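Long-range contacts in penicillin-binding protein 1A (Mycobacterium tuberculosis, PDB 5CXW), which builds the bacterial cell wall, polymerising glycan strands with its N-terminal domain and cross-linking their peptides with the penicillin-sensitive C-terminal transpeptidase domain, the part present here: residues 96-100 with 202-206; 146-150 with 270-276; 291-295 with 338-342; 306-311 with 344-348. All coordinates share one frame; numbering follows the deposited sequence.

Contact 1 (96-100 with 202-206); sequences GSSFK and IVLGQ. With 35P ((2R,4S)-5,5-dimethyl-2-{(1R)-2-oxo-1-[(phenoxyacetyl)amino]ethyl}-1,3-thiazolidine-4-carboxylic acid), chain C.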
loop_
_atom_site.group_PDB
_atom_site.type_symbol
_atom_site.label_atom_id
_atom_site.label_comp_id
_atom_site.label_asym_id
_atom_site.label_seq_id
_atom_site.Cartn_x
_atom_site.Cartn_y
_atom_site.Cartn_z
ATOM N N GLY A 96 1.581 8.930 4.107
ATOM C CA GLY A 96 2.904 9.290 4.501
ATOM C C GLY A 96 3.909 8.743 3.505
ATOM O O GLY A 96 3.638 8.690 2.307
ATOM N N SER A 97 5.055 8.314 4.026
ATOM C CA SER A 97 6.195 7.943 3.197
ATOM C C SER A 97 5.973 6.697 2.369
ATOM O O SER A 97 6.802 6.418 1.493
ATOM C CB SER A 97 7.414 7.721 4.043
ATOM O OG SER A 97 7.820 8.948 4.684
ATOM N N SER A 98 4.883 5.962 2.580
ATOM C CA SER A 98 4.626 4.804 1.737
ATOM C C SER A 98 4.333 5.246 0.305
ATOM O O SER A 98 4.429 4.439 -0.634
ATOM C CB SER A 98 3.532 3.912 2.303
ATOM O OG SER A 98 2.271 4.540 2.369
ATOM N N PHE A 99 4.000 6.535 0.127
ATOM C CA PHE A 99 3.692 7.044 -1.189
ATOM C C PHE A 99 4.973 7.378 -1.984
ATOM O O PHE A 99 4.898 7.572 -3.236
ATOM C CB PHE A 99 2.822 8.294 -1.099
ATOM C CG PHE A 99 1.734 8.313 -2.138
ATOM C CD1 PHE A 99 0.684 7.442 -2.020
ATOM C CD2 PHE A 99 1.775 9.156 -3.224
ATOM C CE1 PHE A 99 -0.297 7.388 -2.954
ATOM C CE2 PHE A 99 0.745 9.124 -4.161
ATOM C CZ PHE A 99 -0.269 8.236 -4.031
ATOM N N LYS A 100 6.151 7.396 -1.323
ATOM C CA LYS A 100 7.374 7.752 -2.010
ATOM C C LYS A 100 7.695 6.832 -3.191
ATOM O O LYS A 100 8.413 7.237 -4.125
ATOM C CB LYS A 100 8.603 7.739 -1.057
ATOM C CG LYS A 100 8.589 8.869 -0.058
ATOM C CD LYS A 100 9.721 8.811 0.938
ATOM C CE LYS A 100 9.541 9.944 1.906
ATOM N NZ LYS A 100 10.479 9.824 2.967
ATOM N N ILE A 202 2.111 15.555 -2.125
ATOM C CA ILE A 202 1.800 14.237 -2.650
ATOM C C ILE A 202 2.948 13.281 -2.318
ATOM O O ILE A 202 2.678 12.120 -2.020
ATOM C CB ILE A 202 1.489 14.264 -4.138
ATOM C CG1 ILE A 202 1.023 12.848 -4.583
ATOM C CG2 ILE A 202 2.695 14.732 -5.004
ATOM C CD1 ILE A 202 0.395 12.774 -5.935
ATOM N N VAL A 203 4.201 13.708 -2.459
ATOM C CA VAL A 203 5.318 12.762 -2.295
ATOM C C VAL A 203 5.467 12.287 -0.857
ATOM O O VAL A 203 6.065 11.228 -0.601
ATOM C CB VAL A 203 6.665 13.340 -2.854
ATOM C CG1 VAL A 203 7.180 14.550 -2.030
ATOM C CG2 VAL A 203 7.733 12.252 -2.970
ATOM N N LEU A 204 4.962 13.071 0.081
ATOM C CA LEU A 204 4.922 12.695 1.469
ATOM C C LEU A 204 3.586 12.124 1.899
ATOM O O LEU A 204 3.273 12.121 3.108
ATOM C CB LEU A 204 5.330 13.882 2.305
ATOM C CG LEU A 204 6.721 14.479 1.949
ATOM C CD1 LEU A 204 7.046 15.664 2.838
ATOM C CD2 LEU A 204 7.827 13.469 1.969
ATOM N N GLY A 205 2.809 11.643 0.930
ATOM C CA GLY A 205 1.609 10.922 1.192
ATOM C C GLY A 205 0.526 11.711 1.875
ATOM O O GLY A 205 -0.189 11.143 2.700
ATOM N N GLN A 206 0.407 13.002 1.566
ATOM C CA GLN A 206 -0.526 13.875 2.240
ATOM C C GLN A 206 -1.972 13.760 1.706
ATOM O O GLN A 206 -2.889 14.154 2.412
ATOM C CB GLN A 206 -0.025 15.327 2.252
ATOM C CG GLN A 206 1.394 15.493 2.836
ATOM C CD GLN A 206 1.444 15.990 4.288
ATOM O OE1 GLN A 206 0.558 15.706 5.109
ATOM N NE2 GLN A 206 2.521 16.753 4.621
HETATM C C24 35P C . 6.974 15.131 11.482
HETATM C C23 35P C . 6.541 15.649 12.700
HETATM C C22 35P C . 5.838 14.855 13.578
HETATM C C21 35P C . 5.558 13.530 13.279
HETATM C C20 35P C . 5.980 12.993 12.082
HETATM C C19 35P C . 6.708 13.799 11.175
HETATM O O1 35P C . 7.175 13.329 9.972
HETATM C C2 35P C . 7.155 11.926 9.731
HETATM C C3 35P C . 7.976 11.633 8.505
HETATM O O18 35P C . 8.887 12.384 8.184
HETATM N N4 35P C . 7.633 10.521 7.873
HETATM C C5 35P C . 8.365 10.053 6.705
HETATM C C6 35P C . 7.447 9.206 5.924
HETATM O O17 35P C . 6.418 8.656 6.369
HETATM C C8 35P C . 9.661 9.193 7.041
HETATM N N7 35P C . 9.146 7.859 6.927
HETATM S S11 35P C . 10.346 9.276 8.607
HETATM C C10 35P C . 9.915 7.697 9.168
HETATM C C12 35P C . 9.379 7.760 10.598
HETATM C C15 35P C . 11.061 6.721 9.173
HETATM C C9 35P C . 8.800 7.278 8.203
HETATM C C13 35P C . 8.487 5.826 8.013
HETATM O O14 35P C . 9.022 5.261 7.010
HETATM O O16 35P C . 7.691 5.302 8.820
#
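The phenyl ring of Phe-99 meets Ile-202 O and Gly-205 CA obliquely. Its CD2 comes within 3.3 Å of the carbonyl O of Ile-202. One carbon on, Phe-99 CE2 rests 3.8 Å from Ile-202 CG1, the branch that swings toward the ring because it stands opposite the backbone N (chi1 -174°). Phe-102 adds an edge-to-face partner to the same ring. At the base of the side chain, Phe-99 CB is 3.7 Å from Gly-205 CA, where two glycines bring the chains together: Gly-96 N donates to Gly-205 O over 3.2 Å, and CA-H...O contacts run from Gly-96 to Leu-204 O and from Gly-205 to Gly-96 O. The extended side chain of Lys-100 passes Val-203 O, lays its CE 3.9 Å from Leu-204 CD2, and delivers NZ to Ser-150 OG and Asn-152 OD1, with a weak bond to Ser-97 OG. Ser-97 and Lys-100 match the SxxK motif of penicillin-recognising enzymes, here acylated: Ser-97 OG is bonded to C6 of the opened penicillin V, while Ser-97 N holds the ester carbonyl oxygen O17 at 2.7 Å as half of the oxyanion hole. The serine turn leads into helix 100-109; on the other segment, Ile-202 packs on helix 165-176, and Val-203 and Leu-204 on helix 152-161.

Contact 2 (146-150 with 270-276); sequences ALKMS and MEPIAGY. With 35P ((2R,4S)-5,5-dimethyl-2-{(1R)-2-oxo-1-[(phenoxyacetyl)amino]ethyl}-1,3-thiazolidine-4-carboxylic acid), chain C.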
loop_
_atom_site.group_PDB
_atom_site.type_symbol
_atom_site.label_atom_id
_atom_site.label_comp_id
_atom_site.label_asym_id
_atom_site.label_seq_id
_atom_site.Cartn_x
_atom_site.Cartn_y
_atom_site.Cartn_z
ATOM N N ALA A 146 18.035 6.782 -0.131
ATOM C CA ALA A 146 17.084 7.729 0.458
ATOM C C ALA A 146 15.702 7.102 0.634
ATOM O O ALA A 146 14.998 7.524 1.511
ATOM C CB ALA A 146 16.994 9.009 -0.376
ATOM N N LEU A 147 15.353 6.099 -0.165
ATOM C CA LEU A 147 14.057 5.441 0.024
ATOM C C LEU A 147 14.112 4.598 1.318
ATOM O O LEU A 147 13.189 4.630 2.152
ATOM C CB LEU A 147 13.675 4.541 -1.143
ATOM C CG LEU A 147 12.266 3.923 -1.059
ATOM C CD1 LEU A 147 11.133 4.967 -1.291
ATOM C CD2 LEU A 147 12.170 2.812 -2.070
ATOM N N LYS A 148 15.183 3.826 1.437
ATOM C CA LYS A 148 15.380 2.969 2.638
ATOM C C LYS A 148 15.369 3.837 3.896
ATOM O O LYS A 148 14.694 3.521 4.876
ATOM C CB LYS A 148 16.659 2.155 2.487
ATOM C CG LYS A 148 16.966 1.274 3.691
ATOM C CD LYS A 148 18.250 0.472 3.501
ATOM C CE LYS A 148 19.513 1.289 3.427
ATOM N NZ LYS A 148 20.661 0.410 2.961
ATOM N N MET A 149 16.135 4.927 3.894
ATOM C CA MET A 149 16.213 5.789 5.085
ATOM C C MET A 149 14.988 6.683 5.242
ATOM O O MET A 149 14.802 7.338 6.282
ATOM C CB MET A 149 17.474 6.658 5.018
ATOM C CG MET A 149 18.733 5.855 5.156
ATOM S SD MET A 149 20.190 6.933 4.925
ATOM C CE MET A 149 20.024 7.904 6.402
ATOM N N SER A 150 14.171 6.700 4.205
ATOM C CA SER A 150 12.940 7.469 4.101
ATOM C C SER A 150 13.171 8.958 4.328
ATOM O O SER A 150 12.624 9.571 5.235
ATOM C CB SER A 150 11.841 6.895 4.978
ATOM O OG SER A 150 10.595 7.264 4.377
ATOM N N MET A 270 13.442 -1.572 -2.622
ATOM C CA MET A 270 12.573 -1.898 -1.483
ATOM C C MET A 270 12.999 -3.169 -0.759
ATOM O O MET A 270 12.561 -3.401 0.367
ATOM C CB MET A 270 11.120 -2.036 -1.924
ATOM C CG MET A 270 10.602 -0.706 -2.366
ATOM S SD MET A 270 8.989 -0.840 -3.163
ATOM C CE MET A 270 7.995 -1.310 -1.724
ATOM N N GLU A 271 13.818 -3.985 -1.404
ATOM C CA GLU A 271 14.198 -5.310 -0.800
ATOM C C GLU A 271 14.751 -5.221 0.599
ATOM O O GLU A 271 14.376 -6.027 1.434
ATOM C CB GLU A 271 15.143 -6.084 -1.686
ATOM C CG GLU A 271 14.456 -6.842 -2.800
ATOM C CD GLU A 271 15.440 -7.667 -3.623
ATOM O OE1 GLU A 271 16.022 -7.119 -4.549
ATOM O OE2 GLU A 271 15.647 -8.845 -3.347
ATOM N N PRO A 272 15.635 -4.233 0.885
ATOM C CA PRO A 272 16.250 -4.235 2.226
ATOM C C PRO A 272 15.322 -3.657 3.316
ATOM O O PRO A 272 15.737 -3.504 4.473
ATOM C CB PRO A 272 17.455 -3.311 2.074
ATOM C CG PRO A 272 17.248 -2.541 0.834
ATOM C CD PRO A 272 16.335 -3.337 -0.069
ATOM N N ILE A 273 14.166 -3.092 2.900
ATOM C CA ILE A 273 13.400 -2.236 3.844
ATOM C C ILE A 273 12.664 -2.999 4.939
ATOM O O ILE A 273 12.607 -2.501 6.027
ATOM C CB ILE A 273 12.499 -1.214 3.077
ATOM C CG1 ILE A 273 13.403 -0.367 2.189
ATOM C CG2 ILE A 273 11.614 -0.395 4.010
ATOM C CD1 ILE A 273 12.665 0.688 1.353
ATOM N N ALA A 274 12.147 -4.199 4.717
ATOM C CA ALA A 274 11.508 -4.903 5.839
ATOM C C ALA A 274 12.504 -5.110 7.022
ATOM O O ALA A 274 12.194 -4.910 8.185
ATOM C CB ALA A 274 10.951 -6.218 5.347
ATOM N N GLY A 275 13.704 -5.511 6.673
ATOM C CA GLY A 275 14.755 -5.673 7.675
ATOM C C GLY A 275 15.254 -4.395 8.293
ATOM O O GLY A 275 15.431 -4.313 9.489
ATOM N N TYR A 276 15.446 -3.378 7.470
ATOM C CA TYR A 276 15.817 -2.063 7.940
ATOM C C TYR A 276 14.799 -1.488 8.913
ATOM O O TYR A 276 15.160 -0.733 9.828
ATOM C CB TYR A 276 16.050 -1.141 6.762
ATOM C CG TYR A 276 16.574 0.212 7.111
ATOM C CD1 TYR A 276 17.919 0.401 7.290
ATOM C CD2 TYR A 276 15.721 1.276 7.282
ATOM C CE1 TYR A 276 18.424 1.651 7.638
ATOM C CE2 TYR A 276 16.217 2.537 7.657
ATOM C CZ TYR A 276 17.550 2.713 7.812
ATOM O OH TYR A 276 18.072 3.954 8.191
HETATM C C24 35P C . 6.974 15.131 11.482
HETATM C C23 35P C . 6.541 15.649 12.700
HETATM C C22 35P C . 5.838 14.855 13.578
HETATM C C21 35P C . 5.558 13.530 13.279
HETATM C C20 35P C . 5.980 12.993 12.082
HETATM C C19 35P C . 6.708 13.799 11.175
HETATM O O1 35P C . 7.175 13.329 9.972
HETATM C C2 35P C . 7.155 11.926 9.731
HETATM C C3 35P C . 7.976 11.633 8.505
HETATM O O18 35P C . 8.887 12.384 8.184
HETATM N N4 35P C . 7.633 10.521 7.873
HETATM C C5 35P C . 8.365 10.053 6.705
HETATM C C6 35P C . 7.447 9.206 5.924
HETATM O O17 35P C . 6.418 8.656 6.369
HETATM C C8 35P C . 9.661 9.193 7.041
HETATM N N7 35P C . 9.146 7.859 6.927
HETATM S S11 35P C . 10.346 9.276 8.607
HETATM C C10 35P C . 9.915 7.697 9.168
HETATM C C12 35P C . 9.379 7.760 10.598
HETATM C C15 35P C . 11.061 6.721 9.173
HETATM C C9 35P C . 8.800 7.278 8.203
HETATM C C13 35P C . 8.487 5.826 8.013
HETATM O O14 35P C . 9.022 5.261 7.010
HETATM O O16 35P C . 7.691 5.302 8.820
#
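Lys-148 lies across Ile-273 and Tyr-276, and its aliphatic chain makes much of the contact. CB faces Ile-273 CG1 at 4.1 Å. With CG opposite the backbone N (chi1 178°), the next carbon is set over the Tyr-276 ring, 3.8 Å from the centroid and 18° off the normal, a CH-pi contact displaced toward the rim. CD continues across the ring to Tyr-276 CD1 and also brushes Pro-272. Beyond it the chain bends at chi3, and NZ makes a long, weak ion pair with Glu-145. Backbone and ring meet as well: Tyr-276 CE2 approaches Lys-148 O to 3.3 Å, and its OH reaches Met-149 CG at 3.6 Å. On the buried side the contact is purely apolar, Leu-147 CD2 touching Met-270 CG at 3.9 Å while Ile-273 CD1 fits against Leu-147 CG. A Schellman motif closes helix 143-149, with Ser-150 at its positive-phi position. That turn presents Ser-150 OG to Lys-291 NZ and, at 3.0 Å, to N7 of the bound penicillin. Ser-150 thus fits the serine of the SxN motif, the second of the three signature motifs of penicillin-binding transpeptidases.

Contact 3 (291-295 with 338-342); sequences KTGTT and IYGSG. With 35P ((2R,4S)-5,5-dimethyl-2-{(1R)-2-oxo-1-[(phenoxyacetyl)amino]ethyl}-1,3-thiazolidine-4-carboxylic acid), chain C.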
loop_
_atom_site.group_PDB
_atom_site.type_symbol
_atom_site.label_atom_id
_atom_site.label_comp_id
_atom_site.label_asym_id
_atom_site.label_seq_id
_atom_site.Cartn_x
_atom_site.Cartn_y
_atom_site.Cartn_z
ATOM N N LYS A 291 7.751 -0.906 2.249
ATOM C CA LYS A 291 7.960 0.507 2.569
ATOM C C LYS A 291 7.036 0.891 3.726
ATOM O O LYS A 291 5.858 0.639 3.674
ATOM C CB LYS A 291 7.732 1.416 1.358
ATOM C CG LYS A 291 8.050 2.886 1.660
ATOM C CD LYS A 291 9.556 3.166 1.800
ATOM C CE LYS A 291 9.822 4.596 2.300
ATOM N NZ LYS A 291 9.570 4.734 3.739
ATOM N N THR A 292 7.623 1.528 4.729
ATOM C CA THR A 292 6.889 2.049 5.856
ATOM C C THR A 292 6.405 3.479 5.576
ATOM O O THR A 292 6.953 4.209 4.707
ATOM C CB THR A 292 7.770 2.138 7.099
ATOM O OG1 THR A 292 8.979 2.813 6.763
ATOM C CG2 THR A 292 8.027 0.726 7.693
ATOM N N GLY A 293 5.438 3.918 6.366
ATOM C CA GLY A 293 5.037 5.323 6.400
ATOM C C GLY A 293 4.587 5.744 7.776
ATOM O O GLY A 293 4.012 4.935 8.475
ATOM N N THR A 294 4.811 7.004 8.139
ATOM C CA THR A 294 4.332 7.541 9.409
ATOM C C THR A 294 3.966 9.011 9.163
ATOM O O THR A 294 4.798 9.775 8.699
ATOM C CB THR A 294 5.410 7.509 10.488
ATOM O OG1 THR A 294 6.003 6.199 10.635
ATOM C CG2 THR A 294 4.778 7.906 11.817
ATOM N N THR A 295 2.695 9.347 9.361
ATOM C CA THR A 295 2.221 10.744 9.203
ATOM C C THR A 295 2.288 11.529 10.506
ATOM O O THR A 295 2.223 10.982 11.618
ATOM C CB THR A 295 0.816 10.812 8.626
ATOM O OG1 THR A 295 -0.096 10.301 9.547
ATOM C CG2 THR A 295 0.670 9.971 7.382
ATOM N N ILE A 338 3.800 5.405 17.849
ATOM C CA ILE A 338 3.666 4.298 16.858
ATOM C C ILE A 338 4.122 4.794 15.514
ATOM O O ILE A 338 3.541 5.761 14.968
ATOM C CB ILE A 338 2.250 3.753 16.805
ATOM C CG1 ILE A 338 1.940 3.101 18.175
ATOM C CG2 ILE A 338 2.095 2.673 15.732
ATOM C CD1 ILE A 338 0.505 2.615 18.334
ATOM N N TYR A 339 5.174 4.153 14.977
ATOM C CA TYR A 339 5.640 4.405 13.598
ATOM C C TYR A 339 5.327 3.246 12.683
ATOM O O TYR A 339 4.995 2.162 13.136
ATOM C CB TYR A 339 7.182 4.549 13.641
ATOM C CG TYR A 339 7.710 5.720 14.431
ATOM C CD1 TYR A 339 7.889 6.937 13.854
ATOM C CD2 TYR A 339 7.973 5.590 15.792
ATOM C CE1 TYR A 339 8.340 8.017 14.607
ATOM C CE2 TYR A 339 8.431 6.653 16.532
ATOM C CZ TYR A 339 8.614 7.839 15.912
ATOM O OH TYR A 339 9.050 8.912 16.652
ATOM N N GLY A 340 5.480 3.426 11.384
ATOM C CA GLY A 340 5.303 2.330 10.408
ATOM C C GLY A 340 6.078 1.068 10.745
ATOM O O GLY A 340 5.569 -0.034 10.583
ATOM N N SER A 341 7.283 1.258 11.280
ATOM C CA SER A 341 8.156 0.142 11.712
ATOM C C SER A 341 7.740 -0.552 12.993
ATOM O O SER A 341 8.395 -1.536 13.381
ATOM C CB SER A 341 9.593 0.639 11.838
ATOM O OG SER A 341 9.628 1.625 12.875
ATOM N N GLY A 342 6.698 -0.049 13.640
ATOM C CA GLY A 342 6.158 -0.633 14.838
ATOM C C GLY A 342 4.989 -1.542 14.555
ATOM O O GLY A 342 5.078 -2.464 13.727
HETATM C C24 35P C . 6.974 15.131 11.482
HETATM C C23 35P C . 6.541 15.649 12.700
HETATM C C22 35P C . 5.838 14.855 13.578
HETATM C C21 35P C . 5.558 13.530 13.279
HETATM C C20 35P C . 5.980 12.993 12.082
HETATM C C19 35P C . 6.708 13.799 11.175
HETATM O O1 35P C . 7.175 13.329 9.972
HETATM C C2 35P C . 7.155 11.926 9.731
HETATM C C3 35P C . 7.976 11.633 8.505
HETATM O O18 35P C . 8.887 12.384 8.184
HETATM N N4 35P C . 7.633 10.521 7.873
HETATM C C5 35P C . 8.365 10.053 6.705
HETATM C C6 35P C . 7.447 9.206 5.924
HETATM O O17 35P C . 6.418 8.656 6.369
HETATM C C8 35P C . 9.661 9.193 7.041
HETATM N N7 35P C . 9.146 7.859 6.927
HETATM S S11 35P C . 10.346 9.276 8.607
HETATM C C10 35P C . 9.915 7.697 9.168
HETATM C C12 35P C . 9.379 7.760 10.598
HETATM C C15 35P C . 11.061 6.721 9.173
HETATM C C9 35P C . 8.800 7.278 8.203
HETATM C C13 35P C . 8.487 5.826 8.013
HETATM O O14 35P C . 9.022 5.261 7.010
HETATM O O16 35P C . 7.691 5.302 8.820
#
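Thr-294 and Gly-340 are joined by a nearly straight bond beside the KTG motif, Lys-291 to Gly-293, on the edge strand of the transpeptidase sheet. Gly-340 N gives its hydrogen to Thr-294 OG1 at 2.9 Å, with an N-H...O angle of 170°, and that hydroxyl in turn donates to carboxylate oxygen O16 of the opened penicillin at 2.6 Å. The two threonines share a side of the strand but are rotated differently. In Thr-292, OG1 sits between the backbone N and the carbonyl carbon (chi1 50°), making a very short bond to O14 of the same carboxylate, while CG2 packs 3.6 Å from Gly-340 C. In Thr-294, OG1 lies beside the backbone N (chi1 -52°), near the plane of the Tyr-339 ring at its edge, and CG2 is left to touch Tyr-339 CD1. The loop arm ends in a type I turn from Tyr-339 to Gly-342. Lys-291 curls back so that NZ bonds Thr-292 O at 2.8 Å. The strand backbone also grips the ligand: Thr-294 O accepts from N4, and Thr-294 N completes the oxyanion hole on O17 at 2.9 Å. Tyr-339 CD1 stands 3.7 Å from C12, a methyl carbon on the thiazolidine.

Contact 4 (306-311 with 344-348); sequences AWMVGY and PSDIW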
loop_
_atom_site.group_PDB
_atom_site.type_symbol
_atom_site.label_atom_id
_atom_site.label_comp_id
_atom_site.label_asym_id
_atom_site.label_seq_id
_atom_site.Cartn_x
_atom_site.Cartn_y
_atom_site.Cartn_z
ATOM N N ALA A 306 0.096 5.173 10.727
ATOM C CA ALA A 306 1.286 4.359 10.602
ATOM C C ALA A 306 1.030 3.258 9.622
ATOM O O ALA A 306 0.004 2.603 9.698
ATOM C CB ALA A 306 1.682 3.840 11.954
ATOM N N TRP A 307 1.942 3.047 8.680
ATOM C CA TRP A 307 1.771 2.116 7.605
ATOM C C TRP A 307 2.949 1.151 7.388
ATOM O O TRP A 307 4.125 1.547 7.522
ATOM C CB TRP A 307 1.672 2.869 6.278
ATOM C CG TRP A 307 0.453 3.692 6.046
ATOM C CD1 TRP A 307 0.171 4.940 6.568
ATOM C CD2 TRP A 307 -0.679 3.301 5.268
ATOM N NE1 TRP A 307 -1.086 5.356 6.104
ATOM C CE2 TRP A 307 -1.595 4.392 5.272
ATOM C CE3 TRP A 307 -0.985 2.158 4.500
ATOM C CZ2 TRP A 307 -2.775 4.363 4.577
ATOM C CZ3 TRP A 307 -2.189 2.126 3.775
ATOM C CH2 TRP A 307 -3.081 3.228 3.834
ATOM N N MET A 308 2.652 -0.057 6.934
ATOM C CA MET A 308 3.637 -0.910 6.303
ATOM C C MET A 308 2.971 -1.551 5.113
ATOM O O MET A 308 1.904 -2.212 5.264
ATOM C CB MET A 308 4.168 -1.996 7.244
ATOM C CG MET A 308 5.168 -2.981 6.623
ATOM S SD MET A 308 6.559 -2.125 5.834
ATOM C CE MET A 308 7.993 -2.944 6.570
ATOM N N VAL A 309 3.574 -1.371 3.928
ATOM C CA VAL A 309 3.097 -1.986 2.697
ATOM C C VAL A 309 4.221 -2.756 2.036
ATOM O O VAL A 309 5.305 -2.265 1.879
ATOM C CB VAL A 309 2.516 -0.927 1.739
ATOM C CG1 VAL A 309 1.756 -1.599 0.605
ATOM C CG2 VAL A 309 1.634 0.032 2.446
ATOM N N GLY A 310 4.009 -4.027 1.716
ATOM C CA GLY A 310 5.063 -4.765 1.068
ATOM C C GLY A 310 4.585 -6.098 0.537
ATOM O O GLY A 310 3.475 -6.560 0.848
ATOM N N TYR A 311 5.445 -6.681 -0.280
ATOM C CA TYR A 311 5.093 -7.812 -1.122
ATOM C C TYR A 311 6.182 -8.821 -1.360
ATOM O O TYR A 311 7.372 -8.553 -1.164
ATOM C CB TYR A 311 4.594 -7.269 -2.492
ATOM C CG TYR A 311 5.568 -6.427 -3.288
ATOM C CD1 TYR A 311 6.530 -6.970 -4.156
ATOM C CD2 TYR A 311 5.528 -5.029 -3.176
ATOM C CE1 TYR A 311 7.387 -6.132 -4.909
ATOM C CE2 TYR A 311 6.370 -4.239 -3.900
ATOM C CZ TYR A 311 7.281 -4.777 -4.781
ATOM O OH TYR A 311 8.090 -3.919 -5.508
ATOM N N PRO A 344 2.332 -1.535 12.647
ATOM C CA PRO A 344 1.908 -1.934 11.291
ATOM C C PRO A 344 2.848 -2.975 10.662
ATOM O O PRO A 344 2.376 -3.911 10.018
ATOM C CB PRO A 344 1.959 -0.623 10.495
ATOM C CG PRO A 344 1.862 0.458 11.544
ATOM C CD PRO A 344 2.595 -0.113 12.738
ATOM N N SER A 345 4.144 -2.873 10.935
ATOM C CA SER A 345 5.125 -3.861 10.457
ATOM C C SER A 345 4.984 -5.184 11.182
ATOM O O SER A 345 5.111 -6.239 10.571
ATOM C CB SER A 345 6.541 -3.293 10.553
ATOM O OG SER A 345 6.756 -2.258 9.648
ATOM N N ASP A 346 4.640 -5.167 12.488
ATOM C CA ASP A 346 4.350 -6.395 13.216
ATOM C C ASP A 346 3.179 -7.139 12.563
ATOM O O ASP A 346 3.258 -8.373 12.299
ATOM C CB ASP A 346 3.985 -6.100 14.689
ATOM C CG ASP A 346 5.118 -5.526 15.500
ATOM O OD1 ASP A 346 6.307 -5.871 15.300
ATOM O OD2 ASP A 346 4.804 -4.736 16.417
ATOM N N ILE A 347 2.099 -6.404 12.239
ATOM C CA ILE A 347 0.929 -6.991 11.639
ATOM C C ILE A 347 1.233 -7.490 10.217
ATOM O O ILE A 347 0.807 -8.575 9.828
ATOM C CB ILE A 347 -0.254 -5.980 11.663
ATOM C CG1 ILE A 347 -0.688 -5.663 13.102
ATOM C CG2 ILE A 347 -1.401 -6.444 10.774
ATOM C CD1 ILE A 347 -1.592 -4.418 13.258
ATOM N N TRP A 348 1.901 -6.667 9.446
ATOM C CA TRP A 348 2.270 -6.979 8.040
ATOM C C TRP A 348 3.098 -8.291 8.020
ATOM O O TRP A 348 2.808 -9.226 7.265
ATOM C CB TRP A 348 3.089 -5.823 7.455
ATOM C CG TRP A 348 3.616 -6.156 6.077
ATOM C CD1 TRP A 348 2.932 -6.099 4.896
ATOM C CD2 TRP A 348 4.939 -6.625 5.746
ATOM N NE1 TRP A 348 3.759 -6.516 3.853
ATOM C CE2 TRP A 348 4.988 -6.817 4.341
ATOM C CE3 TRP A 348 6.097 -6.841 6.494
ATOM C CZ2 TRP A 348 6.164 -7.255 3.668
ATOM C CZ3 TRP A 348 7.272 -7.308 5.813
ATOM C CH2 TRP A 348 7.274 -7.518 4.438
#
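Ala-306 and Pro-344 press together where the contact is tightest, Ala-306 CB lying only 3.4 Å from Pro-344 CG, closer than carbons usually pack. The proline also lays its CB 3.7 Å from Met-308 N. Next along the strand, Met-308 bends at chi2 and chi3 against Ser-345 and Trp-348: CG is 3.6 Å from Trp-348 CG, CE lies 3.4 Å from Ser-345 OG, and SD hangs above the indole face at 5.0 Å from the centroid of its six-membered ring, a Met-aromatic contact. Ser-345 OG has its own acceptor in Gly-340 O. Helical residues 344-348 run at 33° to strand residues 306-311, packing against one side of the antiparallel sheet of the transpeptidase domain, a fold shared with the beta-lactamases. At the far end the indole slides in beside Gly-310, where Trp-348 NE1 donates to Gly-310 O at 3.0 Å, with an N-H...O angle of 164°. The oxygen lies in the indole plane, although the donor stands above the carbonyl plane. The remaining residues make looser contact or none: Trp-307, Val-309 and Tyr-311 point to the other side of the sheet, onto helix 211-222, and the partly exposed Asp-346, whose side chain starts away from the strand, bonds His-280 through OD1.

In the fold
Contacts 1, 2 and 3 converge on the bound penicillin, bringing the serine-lysine turn, Ser-150 and the KTG strand to one ligand; Ser-150 ties contact 2 to the lysines of contacts 1 and 3. Contact 4 touches no ligand but backs contact 3: strands 289-296 and 303-312 are sheet neighbours, and the loop 338-342 runs straight into helix 343-356. Contacts 1, 3 and 4 are buried, whereas contact 2 is partly buried, with Tyr-276 exposed. Their chemistry follows: glycine backbone bonding in contact 1, hydroxyl bonding in contact 3, mainly apolar packing in contact 4, and apolar and CH-pi packing, with no hydrogen bond between the segments, in contact 2.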